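Local coordinates for protein farnesyl pyrophosphate synthetase (Staphylococcus aureus, PDB 5H9D) that probably makes heptaprenyl diphosphate by magnesium-dependent prenyl chain elongation, as a member of the FPP/GGPP synthase family, at residues G198-M203 with L288-N293; K249-Q254 with F264-Q269; N293-L298 with S305-L310. One frame throughout, in Å; residues are numbered along the deposited sequence.

Interaction 1 (G198-M203 with L288-N293); sequences GHYIGM and LSKALN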
loop_
_atom_site.group_PDB
_atom_site.type_symbol
_atom_site.label_atom_id
_atom_site.label_comp_id
_atom_site.label_asym_id
_atom_site.label_seq_id
_atom_site.Cartn_x
_atom_site.Cartn_y
_atom_site.Cartn_z
ATOM N N GLY A 198 4.451 3.769 18.850
ATOM C CA GLY A 198 4.485 3.917 17.410
ATOM C C GLY A 198 3.287 4.672 16.856
ATOM O O GLY A 198 3.428 5.524 15.985
ATOM N N HIS A 199 2.094 4.357 17.348
ATOM C CA HIS A 199 0.917 5.051 16.872
ATOM C C HIS A 199 0.996 6.551 17.133
ATOM O O HIS A 199 0.639 7.329 16.253
ATOM C CB HIS A 199 -0.344 4.453 17.496
ATOM C CG HIS A 199 -1.558 5.313 17.343
ATOM N ND1 HIS A 199 -1.842 6.353 18.197
ATOM C CD2 HIS A 199 -2.523 5.331 16.403
ATOM C CE1 HIS A 199 -2.929 6.978 17.788
ATOM N NE2 HIS A 199 -3.360 6.375 16.700
ATOM N N TYR A 200 1.457 6.957 18.322
ATOM C CA TYR A 200 1.592 8.401 18.648
ATOM C C TYR A 200 2.668 9.096 17.788
ATOM O O TYR A 200 2.494 10.245 17.394
ATOM C CB TYR A 200 1.935 8.657 20.141
ATOM C CG TYR A 200 0.884 8.232 21.154
ATOM C CD1 TYR A 200 -0.475 8.299 20.851
ATOM C CD2 TYR A 200 1.253 7.803 22.427
ATOM C CE1 TYR A 200 -1.436 7.955 21.783
ATOM C CE2 TYR A 200 0.302 7.463 23.370
ATOM C CZ TYR A 200 -1.049 7.544 23.042
ATOM O OH TYR A 200 -2.015 7.252 23.984
ATOM N N ILE A 201 3.778 8.409 17.517
ATOM C CA ILE A 201 4.824 8.988 16.694
ATOM C C ILE A 201 4.259 9.225 15.308
ATOM O O ILE A 201 4.484 10.274 14.725
ATOM C CB ILE A 201 6.046 8.052 16.613
ATOM C CG1 ILE A 201 6.997 8.389 17.764
ATOM C CG2 ILE A 201 6.727 8.139 15.197
ATOM C CD1 ILE A 201 7.507 7.181 18.463
ATOM N N GLY A 202 3.512 8.241 14.801
ATOM C CA GLY A 202 2.891 8.338 13.491
ATOM C C GLY A 202 1.905 9.487 13.352
ATOM O O GLY A 202 1.853 10.119 12.305
ATOM N N MET A 203 1.107 9.753 14.382
ATOM C CA MET A 203 0.147 10.861 14.339
ATOM C C MET A 203 0.921 12.174 14.296
ATOM O O MET A 203 0.631 13.060 13.481
ATOM C CB MET A 203 -0.774 10.842 15.573
ATOM C CG MET A 203 -1.680 9.598 15.662
ATOM S SD MET A 203 -2.972 9.566 14.425
ATOM C CE MET A 203 -3.862 11.089 14.797
ATOM N N LEU A 288 3.748 13.802 20.709
ATOM C CA LEU A 288 5.103 13.337 20.960
ATOM C C LEU A 288 5.374 13.040 22.452
ATOM O O LEU A 288 6.078 12.097 22.778
ATOM C CB LEU A 288 6.093 14.367 20.425
ATOM C CG LEU A 288 6.526 14.203 18.955
ATOM C CD1 LEU A 288 7.481 15.317 18.567
ATOM C CD2 LEU A 288 7.206 12.840 18.761
ATOM N N SER A 289 4.814 13.854 23.353
ATOM C CA SER A 289 4.967 13.637 24.788
ATOM C C SER A 289 4.236 12.351 25.134
ATOM O O SER A 289 4.740 11.519 25.870
ATOM C CB SER A 289 4.342 14.775 25.583
ATOM O OG SER A 289 4.905 16.011 25.214
ATOM N N LYS A 290 3.037 12.178 24.615
ATOM C CA LYS A 290 2.336 10.947 24.917
ATOM C C LYS A 290 3.255 9.782 24.572
ATOM O O LYS A 290 3.206 8.729 25.217
ATOM C CB LYS A 290 1.017 10.831 24.127
ATOM C CG LYS A 290 -0.220 11.268 24.909
ATOM C CD LYS A 290 -1.465 11.197 24.037
ATOM C CE LYS A 290 -2.729 11.390 24.841
ATOM N NZ LYS A 290 -2.816 10.394 25.961
ATOM N N ALA A 291 4.110 9.967 23.570
ATOM C CA ALA A 291 4.993 8.877 23.175
ATOM C C ALA A 291 6.206 8.787 24.085
ATOM O O ALA A 291 6.611 7.694 24.460
ATOM C CB ALA A 291 5.424 9.031 21.714
ATOM N N LEU A 292 6.779 9.936 24.444
ATOM C CA LEU A 292 7.950 9.976 25.324
ATOM C C LEU A 292 7.640 9.463 26.724
ATOM O O LEU A 292 8.482 8.859 27.368
ATOM C CB LEU A 292 8.499 11.390 25.376
ATOM C CG LEU A 292 9.256 11.611 24.068
ATOM C CD1 LEU A 292 9.441 13.068 23.772
ATOM C CD2 LEU A 292 10.604 10.924 24.182
ATOM N N ASN A 293 6.417 9.693 27.184
ATOM C CA ASN A 293 6.008 9.217 28.495
ATOM C C ASN A 293 6.102 7.686 28.518
ATOM O O ASN A 293 6.698 7.096 29.423
ATOM C CB ASN A 293 4.570 9.672 28.815
ATOM C CG ASN A 293 4.001 8.988 30.052
ATOM O OD1 ASN A 293 4.576 9.068 31.147
ATOM N ND2 ASN A 293 2.873 8.302 29.884
#

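Interaction 2 (K249-Q254 with F264-Q269); sequences KLKIEQ and FEECIQ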
loop_
_atom_site.group_PDB
_atom_site.type_symbol
_atom_site.label_atom_id
_atom_site.label_comp_id
_atom_site.label_asym_id
_atom_site.label_seq_id
_atom_site.Cartn_x
_atom_site.Cartn_y
_atom_site.Cartn_z
ATOM N N LYS A 249 -13.393 30.687 6.723
ATOM C CA LYS A 249 -14.240 29.517 6.565
ATOM C C LYS A 249 -15.073 29.616 5.276
ATOM O O LYS A 249 -15.212 28.649 4.528
ATOM C CB LYS A 249 -15.156 29.349 7.779
ATOM C CG LYS A 249 -16.006 28.093 7.702
ATOM C CD LYS A 249 -16.785 27.851 8.972
ATOM C CE LYS A 249 -17.697 26.644 8.805
ATOM N NZ LYS A 249 -18.530 26.404 10.020
ATOM N N LEU A 250 -15.621 30.791 5.009
ATOM C CA LEU A 250 -16.415 30.979 3.803
ATOM C C LEU A 250 -15.451 31.031 2.629
ATOM O O LEU A 250 -15.783 30.644 1.510
ATOM C CB LEU A 250 -17.220 32.278 3.917
ATOM C CG LEU A 250 -18.028 32.346 5.230
ATOM C CD1 LEU A 250 -18.233 33.800 5.687
ATOM C CD2 LEU A 250 -19.351 31.603 5.018
ATOM N N LYS A 251 -14.236 31.477 2.901
ATOM C CA LYS A 251 -13.226 31.571 1.865
ATOM C C LYS A 251 -12.792 30.174 1.431
ATOM O O LYS A 251 -12.294 29.981 0.313
ATOM C CB LYS A 251 -12.034 32.381 2.371
ATOM C CG LYS A 251 -11.005 32.678 1.299
ATOM C CD LYS A 251 -10.108 33.832 1.728
ATOM C CE LYS A 251 -8.940 34.018 0.764
ATOM N NZ LYS A 251 -9.423 34.298 -0.618
ATOM N N ILE A 252 -12.999 29.204 2.321
ATOM C CA ILE A 252 -12.650 27.814 2.046
ATOM C C ILE A 252 -13.844 27.064 1.464
ATOM O O ILE A 252 -13.674 26.184 0.633
ATOM C CB ILE A 252 -12.129 27.104 3.327
ATOM C CG1 ILE A 252 -10.761 27.696 3.715
ATOM C CG2 ILE A 252 -12.009 25.589 3.099
ATOM C CD1 ILE A 252 -9.673 27.516 2.657
ATOM N N GLU A 253 -15.046 27.431 1.897
ATOM C CA GLU A 253 -16.260 26.813 1.390
ATOM C C GLU A 253 -16.383 26.996 -0.118
ATOM O O GLU A 253 -16.986 26.171 -0.787
ATOM C CB GLU A 253 -17.521 27.436 2.012
ATOM C CG GLU A 253 -17.863 27.085 3.453
ATOM C CD GLU A 253 -19.300 27.487 3.803
ATOM O OE1 GLU A 253 -19.863 28.377 3.113
ATOM O OE2 GLU A 253 -19.866 26.922 4.770
ATOM N N GLN A 254 -15.841 28.087 -0.648
ATOM C CA GLN A 254 -15.953 28.364 -2.081
ATOM C C GLN A 254 -14.766 27.873 -2.872
ATOM O O GLN A 254 -14.683 28.137 -4.073
ATOM C CB GLN A 254 -16.059 29.872 -2.356
ATOM C CG GLN A 254 -16.965 30.674 -1.444
ATOM C CD GLN A 254 -18.410 30.230 -1.497
ATOM O OE1 GLN A 254 -19.032 30.235 -2.555
ATOM N NE2 GLN A 254 -18.951 29.845 -0.348
ATOM N N PHE A 264 -6.102 30.727 -4.005
ATOM C CA PHE A 264 -5.300 29.745 -3.312
ATOM C C PHE A 264 -4.132 30.449 -2.620
ATOM O O PHE A 264 -3.940 30.325 -1.406
ATOM C CB PHE A 264 -4.774 28.728 -4.310
ATOM C CG PHE A 264 -5.706 27.591 -4.547
ATOM C CD1 PHE A 264 -5.918 26.641 -3.560
ATOM C CD2 PHE A 264 -6.360 27.453 -5.759
ATOM C CE1 PHE A 264 -6.765 25.568 -3.776
ATOM C CE2 PHE A 264 -7.211 26.380 -5.985
ATOM C CZ PHE A 264 -7.413 25.435 -4.992
ATOM N N GLU A 265 -3.339 31.179 -3.399
ATOM C CA GLU A 265 -2.212 31.910 -2.835
ATOM C C GLU A 265 -2.700 32.676 -1.609
ATOM O O GLU A 265 -2.085 32.618 -0.546
ATOM C CB GLU A 265 -1.651 32.895 -3.865
ATOM C CG GLU A 265 -0.648 32.307 -4.852
ATOM C CD GLU A 265 0.800 32.577 -4.444
ATOM O OE1 GLU A 265 1.711 32.296 -5.260
ATOM O OE2 GLU A 265 1.023 33.070 -3.310
ATOM N N GLU A 266 -3.817 33.383 -1.762
ATOM C CA GLU A 266 -4.381 34.163 -0.668
ATOM C C GLU A 266 -4.593 33.298 0.574
ATOM O O GLU A 266 -4.225 33.694 1.680
ATOM C CB GLU A 266 -5.708 34.809 -1.100
ATOM C CG GLU A 266 -5.671 36.338 -1.065
ATOM C CD GLU A 266 -6.953 36.961 -0.515
ATOM O OE1 GLU A 266 -7.376 36.564 0.595
ATOM O OE2 GLU A 266 -7.529 37.852 -1.185
ATOM N N CYS A 267 -5.182 32.118 0.375
ATOM C CA CYS A 267 -5.441 31.173 1.460
ATOM C C CYS A 267 -4.176 30.644 2.109
ATOM O O CYS A 267 -4.029 30.726 3.322
ATOM C CB CYS A 267 -6.273 29.989 0.963
ATOM S SG CYS A 267 -8.040 30.304 0.963
ATOM N N ILE A 268 -3.268 30.095 1.312
ATOM C CA ILE A 268 -2.037 29.579 1.884
ATOM C C ILE A 268 -1.204 30.705 2.507
ATOM O O ILE A 268 -0.390 30.465 3.393
ATOM C CB ILE A 268 -1.210 28.760 0.831
ATOM C CG1 ILE A 268 0.249 29.217 0.817
ATOM C CG2 ILE A 268 -1.864 28.836 -0.540
ATOM C CD1 ILE A 268 1.132 28.365 -0.093
ATOM N N GLN A 269 -1.439 31.939 2.073
ATOM C CA GLN A 269 -0.705 33.090 2.615
ATOM C C GLN A 269 -1.279 33.536 3.947
ATOM O O GLN A 269 -0.594 34.167 4.729
ATOM C CB GLN A 269 -0.753 34.276 1.645
ATOM C CG GLN A 269 0.610 34.888 1.356
ATOM C CD GLN A 269 1.541 33.908 0.651
ATOM O OE1 GLN A 269 1.269 33.467 -0.474
ATOM N NE2 GLN A 269 2.644 33.555 1.313
#

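Interaction 3 (N293-L298 with S305-L310); sequences NLISEL and SLLLSL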
loop_
_atom_site.group_PDB
_atom_site.type_symbol
_atom_site.label_atom_id
_atom_site.label_comp_id
_atom_site.label_asym_id
_atom_site.label_seq_id
_atom_site.Cartn_x
_atom_site.Cartn_y
_atom_site.Cartn_z
ATOM N N ASN A 293 6.417 9.693 27.184
ATOM C CA ASN A 293 6.008 9.217 28.495
ATOM C C ASN A 293 6.102 7.686 28.518
ATOM O O ASN A 293 6.698 7.096 29.423
ATOM C CB ASN A 293 4.570 9.672 28.815
ATOM C CG ASN A 293 4.001 8.988 30.052
ATOM O OD1 ASN A 293 4.576 9.068 31.147
ATOM N ND2 ASN A 293 2.873 8.302 29.884
ATOM N N LEU A 294 5.518 7.055 27.511
ATOM C CA LEU A 294 5.521 5.604 27.394
ATOM C C LEU A 294 6.901 5.019 27.119
ATOM O O LEU A 294 7.156 3.862 27.440
ATOM C CB LEU A 294 4.580 5.179 26.267
ATOM C CG LEU A 294 3.076 5.240 26.516
ATOM C CD1 LEU A 294 2.356 4.895 25.243
ATOM C CD2 LEU A 294 2.691 4.244 27.604
ATOM N N ILE A 295 7.793 5.801 26.523
ATOM C CA ILE A 295 9.094 5.255 26.191
ATOM C C ILE A 295 9.865 5.129 27.484
ATOM O O ILE A 295 10.695 4.226 27.674
ATOM C CB ILE A 295 9.857 6.159 25.144
ATOM C CG1 ILE A 295 9.102 6.169 23.815
ATOM C CG2 ILE A 295 11.285 5.630 24.899
ATOM C CD1 ILE A 295 9.681 7.095 22.779
ATOM N N SER A 296 9.554 6.035 28.393
ATOM C CA SER A 296 10.207 6.074 29.682
ATOM C C SER A 296 9.823 4.865 30.492
ATOM O O SER A 296 10.662 4.251 31.123
ATOM C CB SER A 296 9.821 7.354 30.384
ATOM O OG SER A 296 10.203 8.448 29.567
ATOM N N GLU A 297 8.555 4.503 30.440
ATOM C CA GLU A 297 8.090 3.342 31.161
ATOM C C GLU A 297 8.703 2.029 30.647
ATOM O O GLU A 297 8.276 0.943 31.037
ATOM C CB GLU A 297 6.564 3.307 31.102
ATOM C CG GLU A 297 5.923 4.437 31.911
ATOM C CD GLU A 297 4.432 4.634 31.635
ATOM O OE1 GLU A 297 3.698 3.627 31.433
ATOM O OE2 GLU A 297 3.992 5.812 31.643
ATOM N N LEU A 298 9.706 2.122 29.776
ATOM C CA LEU A 298 10.371 0.930 29.236
ATOM C C LEU A 298 11.757 0.743 29.886
ATOM O O LEU A 298 12.384 1.710 30.313
ATOM C CB LEU A 298 10.560 1.049 27.713
ATOM C CG LEU A 298 9.429 0.752 26.707
ATOM C CD1 LEU A 298 9.799 1.328 25.346
ATOM C CD2 LEU A 298 9.181 -0.761 26.599
ATOM N N SER A 305 17.516 4.321 24.808
ATOM C CA SER A 305 18.185 5.595 24.551
ATOM C C SER A 305 18.066 5.997 23.081
ATOM O O SER A 305 18.062 7.186 22.735
ATOM C CB SER A 305 19.677 5.517 24.902
ATOM O OG SER A 305 19.909 5.356 26.287
ATOM N N LEU A 306 17.994 4.997 22.210
ATOM C CA LEU A 306 17.903 5.240 20.775
ATOM C C LEU A 306 16.507 5.635 20.374
ATOM O O LEU A 306 16.327 6.515 19.564
ATOM C CB LEU A 306 18.367 4.003 19.992
ATOM C CG LEU A 306 19.903 3.831 19.932
ATOM C CD1 LEU A 306 20.286 2.451 19.424
ATOM C CD2 LEU A 306 20.482 4.910 19.038
ATOM N N LEU A 307 15.517 4.989 20.962
ATOM C CA LEU A 307 14.131 5.313 20.672
ATOM C C LEU A 307 13.884 6.736 21.185
ATOM O O LEU A 307 13.310 7.546 20.464
ATOM C CB LEU A 307 13.217 4.295 21.358
ATOM C CG LEU A 307 11.731 4.124 21.041
ATOM C CD1 LEU A 307 11.498 3.918 19.581
ATOM C CD2 LEU A 307 11.224 2.912 21.840
ATOM N N LEU A 308 14.332 7.040 22.411
ATOM C CA LEU A 308 14.175 8.383 22.989
ATOM C C LEU A 308 14.800 9.425 22.063
ATOM O O LEU A 308 14.205 10.461 21.773
ATOM C CB LEU A 308 14.837 8.479 24.371
ATOM C CG LEU A 308 14.041 7.989 25.588
ATOM C CD1 LEU A 308 15.006 7.484 26.658
ATOM C CD2 LEU A 308 13.187 9.093 26.133
ATOM N N SER A 309 16.009 9.133 21.606
ATOM C CA SER A 309 16.720 10.005 20.683
ATOM C C SER A 309 15.961 10.157 19.353
ATOM O O SER A 309 15.717 11.265 18.889
ATOM C CB SER A 309 18.105 9.427 20.418
ATOM O OG SER A 309 18.795 10.213 19.472
ATOM N N LEU A 310 15.599 9.037 18.737
ATOM C CA LEU A 310 14.876 9.069 17.476
ATOM C C LEU A 310 13.509 9.745 17.634
ATOM O O LEU A 310 13.090 10.510 16.782
ATOM C CB LEU A 310 14.701 7.649 16.918
ATOM C CG LEU A 310 13.866 7.514 15.624
ATOM C CD1 LEU A 310 14.556 8.252 14.469
ATOM C CD2 LEU A 310 13.678 6.040 15.262
#

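Interaction 1 (G198-M203 with L288-N293)
Tyr-200 and Ile-201 carry the side of helix 188-215 that meets Lys-290 and Ala-291 on helix 276-296, a near-antiparallel helix packing within the mainly helical polyprenyl synthase fold; the N-to-C directions of the segments differ by 157° and their axes approach to 8.2 Å. CG of Tyr-200 stands beside its backbone N and opposite the carbonyl carbon (chi1 -64°); the turn about chi2 then presents one ring face to Lys-290. CB of Lys-290 sits over that face, 3.7 Å from the Tyr-200 ring centroid, in a CH-pi contact. The lysine chain then crosses the ring at a slant, its CD coming 3.8 Å from CZ of Tyr-200. At the root of the tyrosine, its CB packs on the Ala-291 CB at 3.8 Å. One residue on, Ile-201 brings its CD1 to 4.3 Å from the same Ala-291 methyl, and it also touches Thr-311 of helix 302-315. An aromatic side chain of the bound peptide, a separate chain, packs on Tyr-200, and one packs on Lys-290. No hydrogen bond joins the segments, so cohesion comes from ring, methylene and methyl contacts: the lysine serves here through its aliphatic part, and its ammonium lies close to a basic side chain of the peptide.

Interaction 2 (K249-Q254 with F264-Q269)
Lys-251 and Ile-252 meet Glu-266 and Cys-267 in a small, mixed contact, part salt bridge and part apolar packing, between two short helices that follow each other in the chain. It lies at the periphery of the mainly helical fold, its centre about 27 Å from the centre of the chain. Helix 246-253 ends here, Gln-254 being the first residue to leave helical geometry, and a connection leads into helix 261-272. The two segment axes come no nearer than 11.1 Å, with 142° between their N-to-C directions, so the gap is bridged by side chains rather than by close backbones; even the nearest CA atoms, those of Lys-251 and Cys-267, are 7.8 Å apart.

Lys-251 spans most of that distance. Its CG stands opposite the backbone N (chi1 -173°) and the chain stays extended until it bends at the last torsion, which brings NZ to 3.3 Å from OE1 of Glu-266 in a salt bridge. The glutamate, itself bent at chi2, meets the lysine at roughly a right angle. The stronger partner of the same NZ is OE1 of Glu-263, so the Glu-266 bridge is the secondary one; two carboxylates of one helix share the ammonium and probably stabilise its positive charge.

Alongside the salt bridge the Cys-267 sulfur touches two aliphatic groups, which lie about at right angles as seen from SG. This SG is 3.6 Å from CD1 of Ile-252 and 3.8 Å from CG of Lys-251, so the lysine contributes methylene packing as well as charge. Ile-252 and Cys-267 are buried, whereas Glu-266 is exposed.

Around the pair, Ile-252 rests on Ser-154 of a loop, and Cys-267 touches Leu-229 of the short helix 227-230, against which Phe-264 also packs through Leu-229 and Leu-230.

Interaction 3 (N293-L298 with S305-L310)
Ile-295 packs between Leu-307 and Leu-308 in an apolar contact joining the end of helix 276-296 to helix 302-315, the next helix in the chain. Both branches of the isoleucine take part. Its CG1 arm, extended at chi2 (175°), carries CD1 to 4.0 Å from CG of Leu-307, and these two side chains meet at a slant. The other branch, CG2, lies 3.7 Å from CG of Leu-308; here the side chains slide past each other in opposite directions. CG2 also approaches CD2 of Leu-307, at 4.1 Å, so this methyl touches both leucines. Leu-298, just beyond the end of the first helix, adds a third point: its CD1 reaches 4.1 Å from the Leu-307 CD2, with the two side chains nearly perpendicular. CD2 of Leu-307 thus meets both Ile-295 CG2 and Leu-298 CD1, while its CG faces Ile-295 CD1. Ile-295, Leu-298 and Leu-307 are buried, while Leu-308 remains partly exposed.

Polar bonds do not cross between the segments, but they secure the chain where it turns. Lys-304, just ahead of the second segment, donates from NZ to the backbone O of both Ser-296 and Leu-298, tying the end of one helix to the start of the next.

This pair of consecutive helices is backed by two others: helix 188-215 meets it through Ile-197, which touches both Leu-294 and Ile-295, and helix 43-51 packs against helix 302-315, with Phe-47 and Leu-50 on Leu-307, Leu-50 on Leu-306 and Phe-47 on Leu-310.

Interactions 1 and 3 are neighbours, with centres 10 Å apart and Asn-293 common to both. They use successive parts of helix 276-296, which packs first on helix 188-215 and then, at its end, on helix 302-315. Leu-292 meets Leu-308 and Tyr-200 meets Leu-294 between them, so the two contacts are in direct touch. Interaction 2 stands apart, its centre 31 Å from that of interaction 1 and 40 Å from that of interaction 3. Its two helices fall in sequence between the segments of interaction 1, while interaction 3 closes last. The C-terminal helices thus pack back on an earlier helix of the fold, and interaction 2 joins two short peripheral helices, the second of which, 261-272, is followed directly in the chain by helix 276-296.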